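PDB 4OUQ: DUF4783 domain-containing protein, which is of unknown function but belongs to the NTF2-like clan, whose members commonly pack helices against a curved mixed beta-sheet. Local coordinates for residues A11-N16 against G59-H64; E19-L24 against A43-L48. One frame throughout, in Å; residues are numbered along the deposited sequence. Where two conformers were deposited one is given.

Contact 1 of 2, residues A11-N16 against G59-H64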
loop_
_atom_site.group_PDB
_atom_site.type_symbol
_atom_site.label_atom_id
_atom_site.label_comp_id
_atom_site.label_asym_id
_atom_site.label_seq_id
_atom_site.Cartn_x
_atom_site.Cartn_y
_atom_site.Cartn_z
ATOM N N ALA A 11 1.975 1.867 -8.913
ATOM C CA ALA A 11 2.439 2.920 -8.001
ATOM C C ALA A 11 3.498 2.407 -7.020
ATOM O O ALA A 11 4.515 3.058 -6.811
ATOM C CB ALA A 11 1.251 3.523 -7.268
ATOM N N PHE A 12 3.295 1.244 -6.475
ATOM C CA PHE A 12 4.307 0.655 -5.563
ATOM C C PHE A 12 5.600 0.365 -6.300
ATOM O O PHE A 12 6.675 0.629 -5.773
ATOM C CB PHE A 12 3.794 -0.599 -4.910
ATOM C CG PHE A 12 2.986 -0.355 -3.639
ATOM C CD1 PHE A 12 3.609 0.124 -2.445
ATOM C CD2 PHE A 12 1.686 -0.703 -3.575
ATOM C CE1 PHE A 12 2.841 0.365 -1.303
ATOM C CE2 PHE A 12 0.928 -0.523 -2.394
ATOM C CZ PHE A 12 1.501 0.048 -1.308
ATOM N N LYS A 13 5.520 -0.141 -7.523
ATOM C CA LYS A 13 6.714 -0.447 -8.300
ATOM C C LYS A 13 7.623 0.801 -8.527
ATOM O O LYS A 13 8.884 0.686 -8.666
ATOM C CB LYS A 13 6.307 -1.034 -9.659
ATOM C CG LYS A 13 5.913 -2.509 -9.639
ATOM C CD LYS A 13 5.378 -2.967 -10.998
ATOM C CE LYS A 13 5.154 -4.468 -11.020
ATOM N NZ LYS A 13 6.446 -5.197 -11.074
ATOM N N LYS A 14 7.006 1.988 -8.574
ATOM C CA LYS A 14 7.725 3.268 -8.759
ATOM C C LYS A 14 7.980 4.050 -7.456
ATOM O O LYS A 14 8.663 5.098 -7.470
ATOM C CB LYS A 14 6.918 4.142 -9.700
ATOM C CG LYS A 14 6.671 3.495 -11.029
ATOM C CD LYS A 14 6.150 4.468 -12.048
ATOM C CE LYS A 14 4.728 4.872 -11.757
ATOM N NZ LYS A 14 4.275 5.652 -12.919
ATOM N N GLY A 15 7.400 3.599 -6.325
ATOM C CA GLY A 15 7.435 4.351 -5.103
ATOM C C GLY A 15 6.784 5.704 -5.258
ATOM O O GLY A 15 7.309 6.717 -4.823
ATOM N N ASN A 16 5.608 5.729 -5.911
ATOM C CA ASN A 16 4.923 6.973 -6.253
ATOM C C ASN A 16 3.621 7.093 -5.439
ATOM O O ASN A 16 2.625 6.529 -5.776
ATOM C CB ASN A 16 4.644 7.012 -7.775
ATOM C CG ASN A 16 4.058 8.287 -8.208
ATOM O OD1 ASN A 16 3.269 8.894 -7.501
ATOM N ND2 ASN A 16 4.413 8.721 -9.391
ATOM N N GLY A 59 11.608 -1.739 -7.049
ATOM C CA GLY A 59 10.636 -2.617 -7.623
ATOM C C GLY A 59 9.618 -3.083 -6.609
ATOM O O GLY A 59 9.736 -2.798 -5.399
ATOM N N PHE A 60 8.613 -3.798 -7.135
ATOM C CA PHE A 60 7.584 -4.379 -6.346
ATOM C C PHE A 60 7.032 -5.549 -7.065
ATOM O O PHE A 60 6.738 -5.460 -8.280
ATOM C CB PHE A 60 6.470 -3.363 -6.043
ATOM C CG PHE A 60 5.321 -3.929 -5.200
ATOM C CD1 PHE A 60 5.515 -4.243 -3.863
ATOM C CD2 PHE A 60 4.044 -4.149 -5.753
ATOM C CE1 PHE A 60 4.504 -4.752 -3.075
ATOM C CE2 PHE A 60 2.986 -4.618 -4.931
ATOM C CZ PHE A 60 3.219 -4.914 -3.595
ATOM N N ASN A 61 6.907 -6.688 -6.388
ATOM C CA ASN A 61 6.293 -7.864 -6.977
ATOM C C ASN A 61 5.201 -8.426 -6.122
ATOM O O ASN A 61 5.420 -8.668 -4.925
ATOM C CB ASN A 61 7.317 -8.950 -7.277
ATOM C CG ASN A 61 8.239 -8.568 -8.415
ATOM O OD1 ASN A 61 7.879 -8.637 -9.596
ATOM N ND2 ASN A 61 9.397 -8.144 -8.072
ATOM N N VAL A 62 4.045 -8.704 -6.737
ATOM C CA VAL A 62 2.925 -9.289 -6.022
ATOM C C VAL A 62 3.202 -10.797 -5.956
ATOM O O VAL A 62 3.382 -11.455 -7.004
ATOM C CB VAL A 62 1.589 -9.075 -6.734
ATOM C CG1 VAL A 62 0.441 -9.811 -5.997
ATOM C CG2 VAL A 62 1.295 -7.609 -6.897
ATOM N N ASN A 63 3.144 -11.373 -4.731
ATOM C CA ASN A 63 3.399 -12.738 -4.490
ATOM C C ASN A 63 2.078 -13.541 -4.255
ATOM O O ASN A 63 2.004 -14.720 -4.511
ATOM C CB ASN A 63 4.315 -12.925 -3.238
ATOM C CG ASN A 63 5.572 -12.056 -3.268
ATOM O OD1 ASN A 63 5.796 -11.179 -2.371
ATOM N ND2 ASN A 63 6.379 -12.285 -4.233
ATOM N N HIS A 64 1.063 -12.880 -3.621
ATOM C CA HIS A 64 -0.205 -13.497 -3.399
ATOM C C HIS A 64 -1.330 -12.477 -3.516
ATOM O O HIS A 64 -1.160 -11.317 -3.201
ATOM C CB HIS A 64 -0.321 -14.193 -2.018
ATOM C CG HIS A 64 0.817 -15.115 -1.693
ATOM N ND1 HIS A 64 0.805 -16.442 -1.996
ATOM C CD2 HIS A 64 2.019 -14.865 -1.126
ATOM C CE1 HIS A 64 1.968 -16.975 -1.650
ATOM N NE2 HIS A 64 2.717 -16.027 -1.131
HETATM O O HOH W 1 9.135 -4.150 -10.094
#
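The contact begins at Gly59, whose CA lies 3.9 Å from Lys13 O at the end of helix 6-14. At Phe60 the helix meets both the side chain and the backbone of strand 57-67. Its ring turns inward, with CG anti to the backbone N (chi1 180°), and receives the CB of Phe12 over one face, a CH-pi contact 3.9 Å from the ring centroid. The Phe12 ring itself leads on toward the interior, lying obliquely to that of Phe60 with the planes at 33°; the side chain of Ile87 on strand 83-94 touches both phenylalanines. At the backbone, Lys13 runs extended across Phe60 and then bends at its last torsion (chi4 -73°), which brings NZ to within 2.8 Å of Phe60 O in a hydrogen bond nearly along the C=O axis. A water accepts from both Lys13 NZ and Phe60 N, each at 3.0 Å. Asn61 contributes little, its OD1 remaining 4.0 Å from Lys13 NZ. Helix-on-sheet packing is thus amphipathic here: the two phenylalanines pack on the buried side, while one lysine, directly and through water, serves both the carbonyl and the amide of a single strand residue.

Contact 2 of 2, residues E19-L24 against A43-L48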
loop_
_atom_site.group_PDB
_atom_site.type_symbol
_atom_site.label_atom_id
_atom_site.label_comp_id
_atom_site.label_asym_id
_atom_site.label_seq_id
_atom_site.Cartn_x
_atom_site.Cartn_y
_atom_site.Cartn_z
ATOM N N GLU A 19 0.330 8.625 -7.098
ATOM C CA GLU A 19 -0.479 7.703 -7.872
ATOM C C GLU A 19 -1.288 6.809 -6.950
ATOM O O GLU A 19 -2.330 6.327 -7.344
ATOM C CB GLU A 19 0.376 6.845 -8.830
ATOM C CG GLU A 19 0.852 7.569 -10.061
ATOM C CD GLU A 19 1.631 6.681 -11.024
ATOM O OE1 GLU A 19 1.769 5.468 -10.809
ATOM O OE2 GLU A 19 2.138 7.236 -12.011
ATOM N N LEU A 20 -0.780 6.505 -5.771
ATOM C CA LEU A 20 -1.572 5.699 -4.797
ATOM C C LEU A 20 -2.747 6.453 -4.306
ATOM O O LEU A 20 -3.730 5.858 -3.895
ATOM C CB LEU A 20 -0.767 5.284 -3.571
ATOM C CG LEU A 20 0.102 4.092 -3.664
ATOM C CD1 LEU A 20 0.864 3.841 -2.390
ATOM C CD2 LEU A 20 -0.747 2.828 -3.992
ATOM N N ASN A 21 -2.645 7.766 -4.276
ATOM C CA ASN A 21 -3.660 8.575 -3.624
ATOM C C ASN A 21 -5.077 8.317 -4.094
ATOM O O ASN A 21 -5.960 8.186 -3.262
ATOM C CB ASN A 21 -3.317 10.048 -3.696
ATOM C CG ASN A 21 -4.316 10.919 -2.922
ATOM O OD1 ASN A 21 -5.076 11.665 -3.514
ATOM N ND2 ASN A 21 -4.355 10.760 -1.600
ATOM N N ARG A 22 -5.297 8.138 -5.420
ATOM C CA ARG A 22 -6.646 7.908 -5.933
ATOM C C ARG A 22 -7.214 6.542 -5.528
ATOM O O ARG A 22 -8.403 6.315 -5.682
ATOM C CB ARG A 22 -6.731 8.057 -7.471
ATOM C CG ARG A 22 -6.006 6.966 -8.265
ATOM C CD ARG A 22 -6.229 7.116 -9.781
ATOM N NE ARG A 22 -5.523 8.275 -10.323
ATOM C CZ ARG A 22 -4.202 8.368 -10.426
ATOM N NH1 ARG A 22 -3.400 7.387 -9.978
ATOM N NH2 ARG A 22 -3.679 9.459 -10.913
ATOM N N TYR A 23 -6.365 5.659 -5.006
ATOM C CA TYR A 23 -6.795 4.338 -4.587
ATOM C C TYR A 23 -6.948 4.225 -3.064
ATOM O O TYR A 23 -7.271 3.175 -2.577
ATOM C CB TYR A 23 -5.814 3.265 -5.098
ATOM C CG TYR A 23 -5.678 3.293 -6.590
ATOM C CD1 TYR A 23 -6.630 2.734 -7.372
ATOM C CD2 TYR A 23 -4.514 3.728 -7.185
ATOM C CE1 TYR A 23 -6.549 2.798 -8.742
ATOM C CE2 TYR A 23 -4.384 3.763 -8.556
ATOM C CZ TYR A 23 -5.387 3.266 -9.323
ATOM O OH TYR A 23 -5.287 3.261 -10.683
ATOM N N LEU A 24 -6.618 5.312 -2.332
ATOM C CA LEU A 24 -6.768 5.298 -0.858
ATOM C C LEU A 24 -8.177 5.600 -0.450
ATOM O O LEU A 24 -8.826 6.513 -0.995
ATOM C CB LEU A 24 -5.806 6.287 -0.202
ATOM C CG LEU A 24 -4.331 6.013 -0.426
ATOM C CD1 LEU A 24 -3.425 7.138 0.014
ATOM C CD2 LEU A 24 -3.913 4.742 0.276
ATOM N N ALA A 43 -3.483 12.258 5.257
ATOM C CA ALA A 43 -2.454 11.842 6.186
ATOM C C ALA A 43 -1.721 10.533 5.731
ATOM O O ALA A 43 -0.506 10.450 5.753
ATOM C CB ALA A 43 -3.018 11.698 7.578
ATOM N N ALA A 44 -2.466 9.542 5.203
ATOM C CA ALA A 44 -1.848 8.332 4.656
ATOM C C ALA A 44 -0.956 8.623 3.500
ATOM O O ALA A 44 0.109 8.064 3.386
ATOM C CB ALA A 44 -2.931 7.357 4.209
ATOM N N GLU A 45 -1.437 9.446 2.554
ATOM C CA GLU A 45 -0.653 9.734 1.341
ATOM C C GLU A 45 0.703 10.359 1.747
ATOM O O GLU A 45 1.733 10.033 1.130
ATOM C CB GLU A 45 -1.379 10.660 0.398
ATOM C CG GLU A 45 -0.577 10.946 -0.895
ATOM C CD GLU A 45 0.453 12.067 -0.712
ATOM O OE1 GLU A 45 0.154 13.008 0.032
ATOM O OE2 GLU A 45 1.571 12.019 -1.310
ATOM N N GLY A 46 0.676 11.255 2.749
ATOM C CA GLY A 46 1.931 11.928 3.231
ATOM C C GLY A 46 2.875 10.940 3.902
ATOM O O GLY A 46 4.072 10.931 3.665
ATOM N N THR A 47 2.327 10.061 4.709
ATOM C CA THR A 47 3.133 9.054 5.359
ATOM C C THR A 47 3.814 8.117 4.330
ATOM O O THR A 47 4.971 7.705 4.491
ATOM C CB THR A 47 2.291 8.241 6.387
ATOM O OG1 THR A 47 1.781 9.125 7.395
ATOM C CG2 THR A 47 3.152 7.192 7.004
ATOM N N LEU A 48 3.062 7.710 3.279
ATOM C CA LEU A 48 3.611 6.879 2.250
ATOM C C LEU A 48 4.687 7.624 1.430
ATOM O O LEU A 48 5.699 7.038 1.061
ATOM C CB LEU A 48 2.520 6.319 1.333
ATOM C CG LEU A 48 1.560 5.362 2.040
ATOM C CD1 LEU A 48 0.277 5.181 1.252
ATOM C CD2 LEU A 48 2.287 4.035 2.221
#
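Leu20 and Leu24, one from the short helix 17-21 and one from the turn that follows it, meet the same methyl of Leu48 on helix 41-54. Leu20 CD1 lies 3.9 Å from Leu48 CD1, the two side chains crossing at about a right angle, and Leu24 CD2 comes to 4.3 Å from that methyl. The other branch of Leu24 reaches further back along helix 41-54: its CD1 rests 4.2 Å from Ala44 CB and 4.0 Å from Glu45 N, so its two methyls divide between Ala44-Glu45 and Leu48.

Toward the surface, Asn21 and Glu45 add a contact in which the Asn21 amide nitrogen lies against the aliphatic CB and CG of Glu45. Asn21 ND2 lies 3.6 Å from Glu45 CB, and the amide and carboxylate planes stand 89° apart. Glu45 starts with CG anti to its own backbone N (chi1 -179°), then bends at chi2, carrying the carboxylate away from the amide, where OE2 is hydrogen-bonded to Ser17 OG. Asn21 OD1 has a weak hydrogen bond from Arg41 NH2.

Behind this shell, a type I beta turn from Asn21 to Leu24, closed by Leu24 N to Asn21 O at 3.1 Å, swings Leu24 back to the same side as Leu20. Successive turns of helix 41-54 supply Ala44 and Leu48, linked by the backbone bond from Leu48 N to Ala44 O. The leucines continue into the sheet core: Leu20 and Leu24 touch Ile100 and Leu48 touches Ile103, both on strand 97-107, while Ala44 meets Val28 of strand 28-32 and Leu20 also packs on Phe52 of helix 41-54. Such helix-on-helix packing over the sheet is consistent with an NTF2-like fold, in which helices cover one face of a curved sheet.

In the fold
From the N terminus, helix 6-14 leads through a Schellman turn at Gly15 and the N-cap Asn16 into helix 17-21, so the first segments of both contacts follow one another closely. Contact 2 closes the inner loop: after strands 28-32 and 35-40, helix 41-54 returns to the 19-24 region. Contact 1 closes the outer one when strand 57-67, an edge of the six-stranded sheet, reaches helix 6-14; contact 2 is therefore nested within it. Their centres are 14 Å apart, yet they touch through the Lys14-Glu19 salt bridge and the packing of Ala11 and Phe12 on Leu20. Contact 1 ties helix 6-14 to the edge strand, while contact 2 ties helix 17-21 and its turn to helix 41-54.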